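PDB 1F2E: glutathione s-transferase from Sphingomonas paucimobilis, which binds glutathione and, as a member of the glutathione S-transferase superfamily, probably catalyses its transfer to electrophilic substrates. Local coordinates for residues Pro115-Ser118 / Asp119-Ala123. Numbering follows the deposited sequence.
Sequences PATS and DEAKA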
# COMPACT_ATOMS: atom_id res chain seq x y z
N PRO A 115 12.21 14.34 -12.30
CA PRO A 115 13.03 15.39 -12.93
C PRO A 115 12.40 16.79 -12.90
O PRO A 115 12.95 17.72 -12.30
CB PRO A 115 13.19 14.87 -14.35
CG PRO A 115 11.85 14.22 -14.60
CD PRO A 115 11.63 13.45 -13.31
N ALA A 116 11.24 16.91 -13.54
CA ALA A 116 10.54 18.19 -13.63
C ALA A 116 10.09 18.81 -12.31
O ALA A 116 9.56 19.92 -12.30
CB ALA A 116 9.34 18.03 -14.56
N THR A 117 10.31 18.13 -11.20
CA THR A 117 9.89 18.67 -9.91
C THR A 117 10.53 20.03 -9.62
O THR A 117 11.72 20.22 -9.87
CB THR A 117 10.22 17.72 -8.76
OG1 THR A 117 9.61 16.45 -9.00
CG2 THR A 117 9.70 18.27 -7.44
N SER A 118 9.74 20.96 -9.10
CA SER A 118 10.22 22.29 -8.76
C SER A 118 10.98 22.26 -7.45
O SER A 118 10.94 21.27 -6.73
CB SER A 118 9.04 23.26 -8.61
OG SER A 118 8.37 23.04 -7.38
N ASP A 119 11.68 23.35 -7.14
CA ASP A 119 12.45 23.43 -5.90
C ASP A 119 11.54 23.38 -4.69
O ASP A 119 11.86 22.73 -3.69
CB ASP A 119 13.26 24.73 -5.86
CG ASP A 119 14.24 24.84 -6.99
OD1 ASP A 119 15.12 23.96 -7.11
OD2 ASP A 119 14.14 25.82 -7.76
N GLU A 120 10.42 24.09 -4.77
CA GLU A 120 9.47 24.11 -3.68
C GLU A 120 8.91 22.71 -3.43
O GLU A 120 8.82 22.27 -2.29
CB GLU A 120 8.31 25.06 -3.99
CG GLU A 120 8.71 26.52 -4.16
CD GLU A 120 7.50 27.43 -4.30
OE1 GLU A 120 6.71 27.22 -5.24
OE2 GLU A 120 7.35 28.35 -3.47
N ALA A 121 8.53 22.03 -4.51
CA ALA A 121 7.98 20.69 -4.39
C ALA A 121 9.03 19.76 -3.78
O ALA A 121 8.71 18.91 -2.95
CB ALA A 121 7.54 20.17 -5.76
N LYS A 122 10.29 19.94 -4.18
CA LYS A 122 11.38 19.14 -3.66
C LYS A 122 11.57 19.42 -2.18
O LYS A 122 11.77 18.51 -1.38
CB LYS A 122 12.68 19.42 -4.41
CG LYS A 122 12.79 18.69 -5.73
CD LYS A 122 14.12 18.96 -6.41
CE LYS A 122 14.39 17.93 -7.51
NZ LYS A 122 13.24 17.83 -8.46
N ALA A 123 11.49 20.70 -1.81
CA ALA A 123 11.65 21.09 -0.42
C ALA A 123 10.55 20.47 0.43
O ALA A 123 10.79 20.03 1.56
CB ALA A 123 11.60 22.61 -0.29
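Ser118 O accepts from Lys122 N at 2.9 Å, the first i to i+4 backbone bond of helix 119-141, as the loop from helix 89-113 turns into that helix within the all-helical C-terminal domain of the glutathione S-transferase fold. Ser118 is the N-cap. Its OG sits between its own backbone N and carbonyl carbon, which swings the hydroxyl over the first turn to take the N-H of Ala121. That capping bond, Ala121 N to Ser118 OG, measures 3.0 Å and is nearly straight at 165°, so the serine hydroxyl serves an amide of the first turn.

One residue back, Thr117 leans its methyl on the same turn: CG2 comes within 3.3 Å of Ala121 CB, a tight fit, and also packs on Lys122 CG. Its other branch faces elsewhere, with OG1 hydrogen-bonded to Pro111 O near the end of helix 89-113. Lys122 runs across Thr117, its chain bending only at the last torsion (chi4 52°) to bring the ammonium back over the loop. There NZ bonds Thr117 O and, weakly, Ala114 O, so the amine reaches two carbonyls of the interhelical connection, neither of them in a strong geometry. Lys122 NZ also lies only 3.0 Å from Thr117 CB, closer than such a pair should come, so its exact position is doubtful. A methionine here would probably leave the carbonyls of Thr117 and Ala114 without this donor. The NZ to Thr117 O bond is 3.2 Å long and does not follow a lone pair: the nitrogen stands 50° out of the carbonyl plane.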